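Local atomic coordinates of GTPase activator-like protein (Chaetomium thermophilum, PDB entry 5HIU), a protein that probably acts as a GTPase activator, and is represented here by the helical N-terminal region of the much longer TSC2 protein. Residues K45-V50 with L85-K90; D26-L31 with W62-D67; E38-A43 with R78-E83; S100-T105 with E123-H128. All blocks are in the same frame, centred on the assembly; numbering follows the deposited sequence.

Interaction 1: residues K45-V50 with L85-K90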
loop_
_atom_site.group_PDB
_atom_site.type_symbol
_atom_site.label_atom_id
_atom_site.label_comp_id
_atom_site.label_asym_id
_atom_site.label_seq_id
_atom_site.Cartn_x
_atom_site.Cartn_y
_atom_site.Cartn_z
ATOM N N LYS A 45 21.496 26.453 -24.859
ATOM C CA LYS A 45 21.807 26.087 -26.236
ATOM C C LYS A 45 22.285 24.647 -26.333
ATOM O O LYS A 45 21.768 23.870 -27.129
ATOM C CB LYS A 45 22.868 27.010 -26.797
ATOM C CG LYS A 45 22.332 28.398 -27.075
ATOM C CD LYS A 45 23.446 29.359 -27.383
ATOM C CE LYS A 45 22.914 30.701 -27.836
ATOM N NZ LYS A 45 24.088 31.592 -28.041
ATOM N N LEU A 46 23.276 24.298 -25.520
ATOM C CA LEU A 46 23.684 22.903 -25.368
ATOM C C LEU A 46 22.506 21.982 -25.109
ATOM O O LEU A 46 22.427 20.898 -25.667
ATOM C CB LEU A 46 24.659 22.759 -24.211
ATOM C CG LEU A 46 26.064 23.103 -24.623
ATOM C CD1 LEU A 46 26.922 23.373 -23.396
ATOM C CD2 LEU A 46 26.619 21.973 -25.467
ATOM N N ARG A 47 21.583 22.391 -24.264
ATOM C CA ARG A 47 20.460 21.518 -24.025
ATOM C C ARG A 47 19.786 21.207 -25.342
ATOM O O ARG A 47 19.285 20.109 -25.529
ATOM C CB ARG A 47 19.471 22.115 -23.047
ATOM C CG ARG A 47 18.424 21.125 -22.632
ATOM C CD ARG A 47 17.440 21.736 -21.665
ATOM N NE ARG A 47 16.416 22.548 -22.320
ATOM C CZ ARG A 47 16.456 23.874 -22.456
ATOM N NH1 ARG A 47 17.479 24.577 -21.988
ATOM N NH2 ARG A 47 15.456 24.506 -23.057
ATOM N N PHE A 48 19.782 22.174 -26.250
ATOM C CA PHE A 48 19.275 21.965 -27.606
ATOM C C PHE A 48 20.224 21.089 -28.428
ATOM O O PHE A 48 19.785 20.172 -29.116
ATOM C CB PHE A 48 19.021 23.318 -28.307
ATOM C CG PHE A 48 17.625 23.822 -28.129
ATOM C CD1 PHE A 48 17.144 24.120 -26.863
ATOM C CD2 PHE A 48 16.779 23.964 -29.214
ATOM C CE1 PHE A 48 15.845 24.559 -26.679
ATOM C CE2 PHE A 48 15.479 24.400 -29.038
ATOM C CZ PHE A 48 15.009 24.691 -27.768
ATOM N N ALA A 49 21.520 21.380 -28.341
ATOM C CA ALA A 49 22.565 20.640 -29.058
ATOM C C ALA A 49 22.583 19.162 -28.712
ATOM O O ALA A 49 22.587 18.299 -29.592
ATOM C CB ALA A 49 23.921 21.239 -28.743
ATOM N N VAL A 50 22.607 18.885 -27.415
ATOM C CA VAL A 50 22.568 17.523 -26.911
ATOM C C VAL A 50 21.342 16.823 -27.478
ATOM O O VAL A 50 21.460 15.715 -27.994
ATOM C CB VAL A 50 22.588 17.499 -25.364
ATOM C CG1 VAL A 50 22.219 16.130 -24.817
ATOM C CG2 VAL A 50 23.957 17.937 -24.849
ATOM N N LEU A 85 21.237 18.750 -17.602
ATOM C CA LEU A 85 21.710 17.514 -16.967
ATOM C C LEU A 85 20.737 16.362 -17.250
ATOM O O LEU A 85 21.137 15.226 -17.499
ATOM C CB LEU A 85 21.900 17.712 -15.459
ATOM C CG LEU A 85 23.012 18.662 -14.983
ATOM C CD1 LEU A 85 23.072 18.687 -13.459
ATOM C CD2 LEU A 85 24.391 18.298 -15.528
ATOM N N ILE A 86 19.461 16.686 -17.227
ATOM C CA ILE A 86 18.405 15.740 -17.516
ATOM C C ILE A 86 18.569 15.167 -18.912
ATOM O O ILE A 86 18.437 13.953 -19.115
ATOM C CB ILE A 86 17.036 16.429 -17.355
ATOM C CG1 ILE A 86 16.666 16.434 -15.884
ATOM C CG2 ILE A 86 15.953 15.730 -18.150
ATOM C CD1 ILE A 86 15.689 17.502 -15.524
ATOM N N GLU A 87 18.867 16.029 -19.874
ATOM C CA GLU A 87 19.105 15.548 -21.230
ATOM C C GLU A 87 20.370 14.723 -21.290
ATOM O O GLU A 87 20.416 13.759 -22.033
ATOM C CB GLU A 87 19.153 16.692 -22.253
ATOM C CG GLU A 87 17.801 17.327 -22.528
ATOM C CD GLU A 87 16.735 16.305 -22.885
ATOM O OE1 GLU A 87 16.797 15.761 -24.005
ATOM O OE2 GLU A 87 15.836 16.037 -22.047
ATOM N N CYS A 88 21.382 15.086 -20.502
ATOM C CA CYS A 88 22.650 14.356 -20.501
ATOM C C CYS A 88 22.528 12.922 -19.970
ATOM O O CYS A 88 23.073 11.996 -20.556
ATOM C CB CYS A 88 23.723 15.125 -19.727
ATOM S SG CYS A 88 24.245 16.647 -20.556
ATOM N N VAL A 89 21.820 12.723 -18.869
ATOM C CA VAL A 89 21.745 11.386 -18.294
ATOM C C VAL A 89 21.113 10.385 -19.250
ATOM O O VAL A 89 21.383 9.211 -19.141
ATOM C CB VAL A 89 21.015 11.348 -16.944
ATOM C CG1 VAL A 89 21.820 12.089 -15.897
ATOM C CG2 VAL A 89 19.606 11.919 -17.043
ATOM N N LYS A 90 20.290 10.852 -20.187
ATOM C CA LYS A 90 19.646 9.988 -21.187
ATOM C C LYS A 90 20.659 9.269 -22.076
ATOM O O LYS A 90 20.418 8.147 -22.498
ATOM C CB LYS A 90 18.646 10.788 -22.033
ATOM C CG LYS A 90 17.404 11.197 -21.254
ATOM C CD LYS A 90 16.646 12.355 -21.883
ATOM C CE LYS A 90 15.444 12.713 -21.009
ATOM N NZ LYS A 90 14.529 13.775 -21.528
#
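R47 opens the contact with its aliphatic root: CG lies 3.9 Å from CG of E87, and the two chains pass at a slant. A chi1 of -171° sends R47 out extended, its CG trans to the main-chain nitrogen, before a bend at chi3 turns the guanidinium away from the E87 carboxylate. The two planes end up perpendicular, and R47 NE stays 6.5 Å from E87 OE2, too far for a salt bridge, so any attraction between the opposite charges is probably weak. The guanidinium has nearer company on its own helix. Its NH1 bonds to N44 OD1, and the ring of the following residue, F48, brings CD1 over the rim of one guanidinium face. E87, for its part, is claimed by K90, whose NZ forms a salt bridge of 2.7 Å with E87 OE2 on the syn side, somewhat out of the carboxylate plane. One turn after R47 comes V50, which points at the other helix and divides its branches: CG1 rests 4.0 Å from E87 CB, while CG2 faces C88 SG more loosely at 4.5 Å. I61 of helix 59-65 touches both V50 and C88. The local axes approach to 9.4 Å and run nearly parallel, at 21°, as expected of helices stacked side by side along an alpha-solenoid, the elongated all-helical fold of this TSC2 region.

Interaction 2: residues D26-L31 with W62-D67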
loop_
_atom_site.group_PDB
_atom_site.type_symbol
_atom_site.label_atom_id
_atom_site.label_comp_id
_atom_site.label_asym_id
_atom_site.label_seq_id
_atom_site.Cartn_x
_atom_site.Cartn_y
_atom_site.Cartn_z
ATOM N N ASP A 26 32.424 25.264 -28.821
ATOM C CA ASP A 26 32.206 26.636 -28.346
ATOM C C ASP A 26 31.338 26.687 -27.095
ATOM O O ASP A 26 31.775 27.145 -26.036
ATOM C CB ASP A 26 31.525 27.480 -29.424
ATOM C CG ASP A 26 32.473 27.933 -30.497
ATOM O OD1 ASP A 26 33.694 27.667 -30.393
ATOM O OD2 ASP A 26 31.988 28.573 -31.453
ATOM N N LEU A 27 30.107 26.201 -27.220
ATOM C CA LEU A 27 29.131 26.298 -26.132
ATOM C C LEU A 27 29.702 25.799 -24.816
ATOM O O LEU A 27 29.536 26.445 -23.780
ATOM C CB LEU A 27 27.850 25.546 -26.488
ATOM C CG LEU A 27 27.139 26.054 -27.751
ATOM C CD1 LEU A 27 25.861 25.261 -27.996
ATOM C CD2 LEU A 27 26.836 27.543 -27.643
ATOM N N VAL A 28 30.418 24.681 -24.874
ATOM C CA VAL A 28 31.006 24.083 -23.675
ATOM C C VAL A 28 32.083 24.990 -23.103
ATOM O O VAL A 28 32.209 25.118 -21.887
ATOM C CB VAL A 28 31.598 22.682 -23.935
ATOM C CG1 VAL A 28 32.309 22.169 -22.695
ATOM C CG2 VAL A 28 30.507 21.707 -24.322
ATOM N N ALA A 29 32.868 25.609 -23.975
ATOM C CA ALA A 29 33.849 26.593 -23.520
ATOM C C ALA A 29 33.148 27.710 -22.732
ATOM O O ALA A 29 33.544 28.037 -21.607
ATOM C CB ALA A 29 34.626 27.156 -24.699
ATOM N N LYS A 30 32.083 28.255 -23.309
ATOM C CA LYS A 30 31.310 29.298 -22.642
ATOM C C LYS A 30 30.645 28.762 -21.382
ATOM O O LYS A 30 30.582 29.453 -20.366
ATOM C CB LYS A 30 30.251 29.863 -23.585
ATOM C CG LYS A 30 30.840 30.580 -24.786
ATOM C CD LYS A 30 29.760 31.064 -25.731
ATOM C CE LYS A 30 30.311 32.041 -26.761
ATOM N NZ LYS A 30 29.257 32.426 -27.739
ATOM N N LEU A 31 30.157 27.526 -21.451
ATOM C CA LEU A 31 29.533 26.887 -20.295
ATOM C C LEU A 31 30.509 26.747 -19.132
ATOM O O LEU A 31 30.128 26.907 -17.973
ATOM C CB LEU A 31 28.961 25.523 -20.679
ATOM C CG LEU A 31 28.231 24.760 -19.571
ATOM C CD1 LEU A 31 26.998 25.508 -19.082
ATOM C CD2 LEU A 31 27.844 23.377 -20.069
ATOM N N TRP A 62 28.650 17.585 -18.714
ATOM C CA TRP A 62 28.149 17.369 -17.374
ATOM C C TRP A 62 28.985 18.174 -16.406
ATOM O O TRP A 62 28.453 18.920 -15.592
ATOM C CB TRP A 62 28.196 15.892 -16.994
ATOM C CG TRP A 62 27.656 15.639 -15.626
ATOM C CD1 TRP A 62 28.350 15.672 -14.446
ATOM C CD2 TRP A 62 26.299 15.330 -15.285
ATOM N NE1 TRP A 62 27.505 15.396 -13.392
ATOM C CE2 TRP A 62 26.238 15.197 -13.880
ATOM C CE3 TRP A 62 25.130 15.149 -16.033
ATOM C CZ2 TRP A 62 25.057 14.884 -13.211
ATOM C CZ3 TRP A 62 23.948 14.844 -15.360
ATOM C CH2 TRP A 62 23.930 14.702 -13.961
ATOM N N HIS A 63 30.302 18.037 -16.519
ATOM C CA HIS A 63 31.199 18.646 -15.558
ATOM C C HIS A 63 31.173 20.150 -15.668
ATOM O O HIS A 63 31.202 20.874 -14.661
ATOM C CB HIS A 63 32.619 18.179 -15.784
ATOM C CG HIS A 63 32.786 16.705 -15.711
ATOM N ND1 HIS A 63 31.964 15.895 -14.960
ATOM C CD2 HIS A 63 33.702 15.894 -16.282
ATOM C CE1 HIS A 63 32.355 14.640 -15.089
ATOM N NE2 HIS A 63 33.411 14.614 -15.881
ATOM N N ALA A 64 31.125 20.629 -16.902
ATOM C CA ALA A 64 31.016 22.055 -17.119
ATOM C C ALA A 64 29.879 22.657 -16.272
ATOM O O ALA A 64 30.056 23.708 -15.674
ATOM C CB ALA A 64 30.801 22.339 -18.597
ATOM N N ALA A 65 28.741 21.957 -16.198
ATOM C CA ALA A 65 27.474 22.524 -15.714
ATOM C C ALA A 65 27.083 22.175 -14.297
ATOM O O ALA A 65 26.319 22.917 -13.702
ATOM C CB ALA A 65 26.346 22.094 -16.638
ATOM N N LYS A 66 27.556 21.042 -13.772
ATOM C CA LYS A 66 27.040 20.510 -12.504
ATOM C C LYS A 66 27.036 21.476 -11.321
ATOM O O LYS A 66 26.164 21.389 -10.451
ATOM C CB LYS A 66 27.738 19.214 -12.114
ATOM C CG LYS A 66 29.239 19.309 -11.910
ATOM C CD LYS A 66 29.843 17.913 -11.974
ATOM C CE LYS A 66 31.354 17.922 -11.970
ATOM N NZ LYS A 66 31.882 17.403 -10.683
ATOM N N ASP A 67 27.987 22.404 -11.293
ATOM C CA ASP A 67 28.041 23.425 -10.231
ATOM C C ASP A 67 26.858 24.386 -10.250
ATOM O O ASP A 67 26.476 24.898 -9.201
ATOM C CB ASP A 67 29.339 24.223 -10.311
ATOM C CG ASP A 67 29.418 25.064 -11.554
ATOM O OD1 ASP A 67 28.915 26.204 -11.546
ATOM O OD2 ASP A 67 29.972 24.584 -12.557
#
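L31 and A64 make the closest approach of this contact, with CD2 of L31 only 3.5 Å from CB of A64. The leucine is extended from its main-chain nitrogen (chi1 -178°), which brings CG itself within 3.7 Å of the same A64 methyl. CD2 also reaches the neighbouring A65, at 4.0 Å from its CB, so a single branch rests on two alanines in succession. Their small side chains let the backbones close in, and the CA atoms of L31 and A64 are 6.0 Å apart. L84 touches both L31 and A65, while A42 and L46 pack against L31 from helix 36-52, so this end is buried on several sides.

One turn earlier the packing slackens. V28 is partly exposed and only grazes A64, CG1 to CB at 4.4 Å, and A29 and K30, between V28 and L31, are exposed. Polar groups at the C-terminal ends of the two segments tie them to R39 and S81: R39 gives NE to the L31 carbonyl and NH1 to the D67 carboxylate in a salt bridge, and S81 OG bonds to the A65 carbonyl. Leucine against alanine, between the first modelled helix, 22-33, and the short helix 59-65, is consistent with the side-by-side helix packing of an alpha-solenoid, here at its N-terminal end.

Interaction 3: residues E38-A43 with R78-E83; sequences ERVLAA and RQASWE
Apolar contacts carry this meeting of helices 36-52 and 75-89, and all of them converge on A80. CG1 of V40 stands 4.2 Å from CB of A80; a chi1 of 172° sets this branch opposite the valine's own nitrogen, which carries it out toward the A80 methyl. One turn on, A43 points at the partner, its CB 4.4 Å from A80 CB. The same methyl also lies 4.0 Å from the A80 carbonyl oxygen, a van der Waals approach of side chain to backbone. With such short side chains between them, the helices come near enough for the CA atoms of A43 and S81 to be 6.0 Å apart.

Polar groups of both segments are engaged with third parties. In the first, E38 OE1 is hydrogen-bonded to H35 N. In the second, R78 forms a salt bridge with D75 within its own helix and another with D114, to which W82 NE1 bonds as well. Across the interface the contact is apolar, so it probably depends on close fit rather than on directional bonds, whereas the bonds to D114 link helix 75-89 outward to another part of the fold.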
loop_
_atom_site.group_PDB
_atom_site.type_symbol
_atom_site.label_atom_id
_atom_site.label_comp_id
_atom_site.label_asym_id
_atom_site.label_seq_id
_atom_site.Cartn_x
_atom_site.Cartn_y
_atom_site.Cartn_z
ATOM N N GLU A 38 26.325 34.037 -19.144
ATOM C CA GLU A 38 26.752 33.425 -20.396
ATOM C C GLU A 38 26.589 31.930 -20.273
ATOM O O GLU A 38 26.151 31.276 -21.218
ATOM C CB GLU A 38 28.204 33.780 -20.727
ATOM C CG GLU A 38 28.474 35.277 -20.716
ATOM C CD GLU A 38 29.848 35.654 -21.245
ATOM O OE1 GLU A 38 30.860 35.163 -20.699
ATOM O OE2 GLU A 38 29.911 36.468 -22.192
ATOM N N ARG A 39 26.927 31.411 -19.093
ATOM C CA ARG A 39 26.814 29.983 -18.797
ATOM C C ARG A 39 25.369 29.528 -18.900
ATOM O O ARG A 39 25.091 28.456 -19.434
ATOM C CB ARG A 39 27.347 29.667 -17.397
ATOM C CG ARG A 39 28.799 30.083 -17.151
ATOM C CD ARG A 39 29.235 29.634 -15.770
ATOM N NE ARG A 39 29.421 28.187 -15.761
ATOM C CZ ARG A 39 29.297 27.402 -14.690
ATOM N NH1 ARG A 39 28.967 27.916 -13.505
ATOM N NH2 ARG A 39 29.497 26.085 -14.807
ATOM N N VAL A 40 24.456 30.362 -18.417
ATOM C CA VAL A 40 23.040 30.055 -18.464
ATOM C C VAL A 40 22.580 29.904 -19.915
ATOM O O VAL A 40 21.906 28.937 -20.285
ATOM C CB VAL A 40 22.217 31.130 -17.727
ATOM C CG1 VAL A 40 20.725 30.925 -17.950
ATOM C CG2 VAL A 40 22.522 31.074 -16.235
ATOM N N LEU A 41 22.962 30.854 -20.741
ATOM C CA LEU A 41 22.595 30.823 -22.155
ATOM C C LEU A 41 23.239 29.623 -22.876
ATOM O O LEU A 41 22.623 29.001 -23.728
ATOM C CB LEU A 41 23.001 32.141 -22.828
ATOM C CG LEU A 41 22.617 32.284 -24.289
ATOM C CD1 LEU A 41 21.117 32.439 -24.400
ATOM C CD2 LEU A 41 23.340 33.465 -24.931
ATOM N N ALA A 42 24.486 29.322 -22.533
ATOM C CA ALA A 42 25.195 28.180 -23.107
ATOM C C ALA A 42 24.479 26.893 -22.727
ATOM O O ALA A 42 24.201 26.030 -23.578
ATOM C CB ALA A 42 26.626 28.149 -22.602
ATOM N N ALA A 43 24.172 26.794 -21.438
ATOM C CA ALA A 43 23.401 25.703 -20.914
ATOM C C ALA A 43 22.163 25.473 -21.761
ATOM O O ALA A 43 21.846 24.333 -22.116
ATOM C CB ALA A 43 23.013 25.985 -19.470
ATOM N N ARG A 78 19.979 27.379 -11.908
ATOM C CA ARG A 78 19.857 26.010 -11.449
ATOM C C ARG A 78 18.980 25.323 -12.457
ATOM O O ARG A 78 19.305 24.255 -12.937
ATOM C CB ARG A 78 19.244 25.920 -10.046
ATOM C CG ARG A 78 20.091 26.538 -8.946
ATOM C CD ARG A 78 19.626 26.142 -7.559
ATOM N NE ARG A 78 18.172 26.167 -7.421
ATOM C CZ ARG A 78 17.426 27.255 -7.275
ATOM N NH1 ARG A 78 17.973 28.468 -7.277
ATOM N NH2 ARG A 78 16.105 27.131 -7.159
ATOM N N GLN A 79 17.875 25.975 -12.787
ATOM C CA GLN A 79 16.889 25.402 -13.671
ATOM C C GLN A 79 17.462 25.057 -15.027
ATOM O O GLN A 79 17.346 23.917 -15.468
ATOM C CB GLN A 79 15.664 26.324 -13.790
ATOM C CG GLN A 79 14.742 26.136 -12.588
ATOM C CD GLN A 79 13.627 27.149 -12.470
ATOM O OE1 GLN A 79 12.987 27.519 -13.453
ATOM N NE2 GLN A 79 13.368 27.583 -11.250
ATOM N N ALA A 80 18.093 26.019 -15.684
ATOM C CA ALA A 80 18.630 25.777 -17.028
ATOM C C ALA A 80 19.706 24.678 -17.018
ATOM O O ALA A 80 19.917 23.997 -18.018
ATOM C CB ALA A 80 19.182 27.067 -17.633
ATOM N N SER A 81 20.380 24.523 -15.883
ATOM C CA SER A 81 21.374 23.471 -15.702
ATOM C C SER A 81 20.723 22.103 -15.503
ATOM O O SER A 81 21.157 21.116 -16.085
ATOM C CB SER A 81 22.283 23.825 -14.517
ATOM O OG SER A 81 23.343 22.897 -14.356
ATOM N N TRP A 82 19.691 22.041 -14.670
ATOM C CA TRP A 82 18.960 20.792 -14.447
ATOM C C TRP A 82 18.439 20.225 -15.736
ATOM O O TRP A 82 18.469 19.029 -15.966
ATOM C CB TRP A 82 17.757 21.015 -13.554
ATOM C CG TRP A 82 18.026 20.983 -12.139
ATOM C CD1 TRP A 82 17.854 21.998 -11.264
ATOM C CD2 TRP A 82 18.474 19.877 -11.391
ATOM N NE1 TRP A 82 18.177 21.599 -10.002
ATOM C CE2 TRP A 82 18.570 20.292 -10.051
ATOM C CE3 TRP A 82 18.830 18.571 -11.716
ATOM C CZ2 TRP A 82 18.996 19.447 -9.034
ATOM C CZ3 TRP A 82 19.258 17.731 -10.705
ATOM C CH2 TRP A 82 19.337 18.176 -9.380
ATOM N N GLU A 83 17.936 21.103 -16.571
ATOM C CA GLU A 83 17.380 20.687 -17.841
ATOM C C GLU A 83 18.435 20.152 -18.776
ATOM O O GLU A 83 18.161 19.272 -19.598
ATOM C CB GLU A 83 16.644 21.842 -18.468
ATOM C CG GLU A 83 15.491 22.258 -17.588
ATOM C CD GLU A 83 14.706 23.387 -18.161
ATOM O OE1 GLU A 83 15.329 24.396 -18.589
ATOM O OE2 GLU A 83 13.463 23.235 -18.142
#

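Interaction 4: residues S100-T105 with E123-H128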
loop_
_atom_site.group_PDB
_atom_site.type_symbol
_atom_site.label_atom_id
_atom_site.label_comp_id
_atom_site.label_asym_id
_atom_site.label_seq_id
_atom_site.Cartn_x
_atom_site.Cartn_y
_atom_site.Cartn_z
ATOM N N SER A 100 27.724 6.760 -11.841
ATOM C CA SER A 100 27.839 6.961 -10.418
ATOM C C SER A 100 27.996 8.431 -10.111
ATOM O O SER A 100 27.525 8.909 -9.099
ATOM C CB SER A 100 29.003 6.171 -9.841
ATOM O OG SER A 100 28.673 5.772 -8.529
ATOM N N GLU A 101 28.648 9.160 -10.993
ATOM C CA GLU A 101 28.922 10.552 -10.730
ATOM C C GLU A 101 27.705 11.403 -11.006
ATOM O O GLU A 101 27.455 12.430 -10.360
ATOM C CB GLU A 101 30.096 11.008 -11.576
ATOM C CG GLU A 101 30.694 12.319 -11.108
ATOM C CD GLU A 101 32.000 12.631 -11.803
ATOM O OE1 GLU A 101 32.863 11.703 -11.938
ATOM O OE2 GLU A 101 32.142 13.816 -12.205
ATOM N N TYR A 102 26.928 10.966 -11.976
ATOM C CA TYR A 102 25.675 11.611 -12.242
ATOM C C TYR A 102 24.719 11.415 -11.059
ATOM O O TYR A 102 24.123 12.368 -10.560
ATOM C CB TYR A 102 25.093 11.090 -13.554
ATOM C CG TYR A 102 26.018 11.249 -14.764
ATOM C CD1 TYR A 102 27.061 12.170 -14.773
ATOM C CD2 TYR A 102 25.828 10.485 -15.905
ATOM C CE1 TYR A 102 27.890 12.293 -15.870
ATOM C CE2 TYR A 102 26.642 10.612 -17.003
ATOM C CZ TYR A 102 27.664 11.517 -16.978
ATOM O OH TYR A 102 28.464 11.641 -18.072
ATOM N N PHE A 103 24.606 10.198 -10.563
ATOM C CA PHE A 103 23.711 9.960 -9.435
ATOM C C PHE A 103 24.044 10.863 -8.229
ATOM O O PHE A 103 23.171 11.440 -7.618
ATOM C CB PHE A 103 23.743 8.485 -9.054
ATOM C CG PHE A 103 22.985 8.166 -7.813
ATOM C CD1 PHE A 103 21.631 7.873 -7.866
ATOM C CD2 PHE A 103 23.627 8.136 -6.582
ATOM C CE1 PHE A 103 20.925 7.560 -6.713
ATOM C CE2 PHE A 103 22.925 7.827 -5.429
ATOM C CZ PHE A 103 21.575 7.536 -5.491
ATOM N N HIS A 104 25.308 10.997 -7.881
ATOM C CA HIS A 104 25.648 11.783 -6.703
ATOM C C HIS A 104 25.478 13.267 -6.918
ATOM O O HIS A 104 25.122 13.989 -5.982
ATOM C CB HIS A 104 27.040 11.434 -6.245
ATOM C CG HIS A 104 27.124 10.041 -5.718
ATOM N ND1 HIS A 104 27.779 9.026 -6.383
ATOM C CD2 HIS A 104 26.581 9.481 -4.615
ATOM C CE1 HIS A 104 27.660 7.904 -5.699
ATOM N NE2 HIS A 104 26.937 8.153 -4.619
ATOM N N THR A 105 25.712 13.716 -8.150
ATOM C CA THR A 105 25.431 15.085 -8.531
ATOM C C THR A 105 23.926 15.373 -8.418
ATOM O O THR A 105 23.515 16.354 -7.802
ATOM C CB THR A 105 25.871 15.339 -9.982
ATOM O OG1 THR A 105 27.274 15.154 -10.105
ATOM C CG2 THR A 105 25.506 16.737 -10.454
ATOM N N GLU A 123 14.750 9.402 -12.554
ATOM C CA GLU A 123 13.890 8.605 -13.391
ATOM C C GLU A 123 14.544 8.356 -14.744
ATOM O O GLU A 123 14.558 7.217 -15.211
ATOM C CB GLU A 123 12.547 9.315 -13.531
ATOM C CG GLU A 123 11.661 8.865 -14.675
ATOM C CD GLU A 123 10.439 9.757 -14.801
ATOM O OE1 GLU A 123 9.640 9.754 -13.851
ATOM O OE2 GLU A 123 10.294 10.473 -15.826
ATOM N N GLN A 124 15.100 9.408 -15.357
ATOM C CA GLN A 124 15.752 9.286 -16.654
ATOM C C GLN A 124 17.076 8.588 -16.567
ATOM O O GLN A 124 17.426 7.857 -17.468
ATOM C CB GLN A 124 15.966 10.643 -17.296
ATOM C CG GLN A 124 14.672 11.342 -17.663
ATOM C CD GLN A 124 13.789 10.523 -18.602
ATOM O OE1 GLN A 124 14.228 10.078 -19.670
ATOM N NE2 GLN A 124 12.529 10.331 -18.204
ATOM N N LEU A 125 17.822 8.816 -15.495
ATOM C CA LEU A 125 19.099 8.137 -15.300
ATOM C C LEU A 125 18.877 6.637 -15.249
ATOM O O LEU A 125 19.619 5.863 -15.860
ATOM C CB LEU A 125 19.780 8.601 -14.007
ATOM C CG LEU A 125 21.176 8.041 -13.727
ATOM C CD1 LEU A 125 22.129 8.498 -14.816
ATOM C CD2 LEU A 125 21.729 8.412 -12.352
ATOM N N THR A 126 17.845 6.232 -14.523
ATOM C CA THR A 126 17.566 4.816 -14.312
ATOM C C THR A 126 16.706 4.204 -15.420
ATOM O O THR A 126 16.554 2.982 -15.466
ATOM C CB THR A 126 16.841 4.598 -12.976
ATOM O OG1 THR A 126 15.600 5.322 -12.987
ATOM C CG2 THR A 126 17.682 5.088 -11.819
ATOM N N ASN A 127 16.141 5.041 -16.298
ATOM C CA ASN A 127 15.226 4.581 -17.337
ATOM C C ASN A 127 13.958 4.036 -16.693
ATOM O O ASN A 127 13.526 2.934 -16.973
ATOM C CB ASN A 127 15.893 3.508 -18.200
ATOM C CG ASN A 127 14.997 3.002 -19.306
ATOM O OD1 ASN A 127 14.168 3.725 -19.844
ATOM N ND2 ASN A 127 15.172 1.753 -19.659
ATOM N N HIS A 128 13.379 4.826 -15.806
ATOM C CA HIS A 128 12.178 4.442 -15.058
ATOM C C HIS A 128 12.418 3.232 -14.179
ATOM O O HIS A 128 11.588 2.359 -14.077
ATOM C CB HIS A 128 10.986 4.249 -16.003
ATOM C CG HIS A 128 10.706 5.460 -16.825
ATOM N ND1 HIS A 128 10.032 6.549 -16.321
ATOM C CD2 HIS A 128 11.086 5.798 -18.082
ATOM C CE1 HIS A 128 9.976 7.493 -17.244
ATOM N NE2 HIS A 128 10.607 7.062 -18.325
#
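L125 wedges its two methyl branches against Y102 and F103, joining helices 96-107 and 115-126 of the alpha-solenoid within the last turn of the second helix, which a Schellman motif closes. Its chi1 of -176° extends the chain away from the main-chain nitrogen and carries the fork toward helix 96-107. CD1 lies 4.1 Å from CB of Y102, at the edge of the tyrosine ring and near its plane. CD2 presses on the other residue, 3.8 Å from the backbone N of F103 and 3.9 Å from its CB, so the leucine packs against the helix backbone as much as against side chains.

The two aromatic residues diverge from this point. In Y102, chi1 of -56° puts CG across from the carbonyl carbon, and although CB faces L125 the ring leads away, toward W62 and a hydrogen bond between OH and H59 ND1. F103 takes another course; its ring stacks on F135 and sets CD2 3.8 Å above the centre of the H104 ring. V89 reaches both Y102 and L125 from helix 75-89, adding to the buried cluster.

In the Schellman motif, H128 N bonds back to E123 O at 2.7 Å, and N127, with positive phi, makes a weak bond from its N to Q124 O. Within the first helix, T105 OG1 returns to E101 O at 2.7 Å; that oxygen also accepts from T105 N, the two donors arriving from opposite faces of the carbonyl plane.

All four contacts lie toward the N-terminal end of the elongated chain, on one side of its centre. Interactions 1 and 3 share helices 36-52 and 75-89, their centres 10 Å apart, and interaction 2 crosses both along the sequence, joining helices 22-33 and 59-65. R39 links interactions 2 and 3, while W62 packs on L85 and V89 to connect interaction 2 with interaction 1. Interaction 4 follows in series on helices 96-107 and 115-126. The centres of interactions 1 and 4 are about 14 Å apart, and V89 bridges the two, whereas interaction 3 does not touch interaction 4. Six successive helices are thus knitted into one continuous block, consistent with a solenoid extended by lateral stacking.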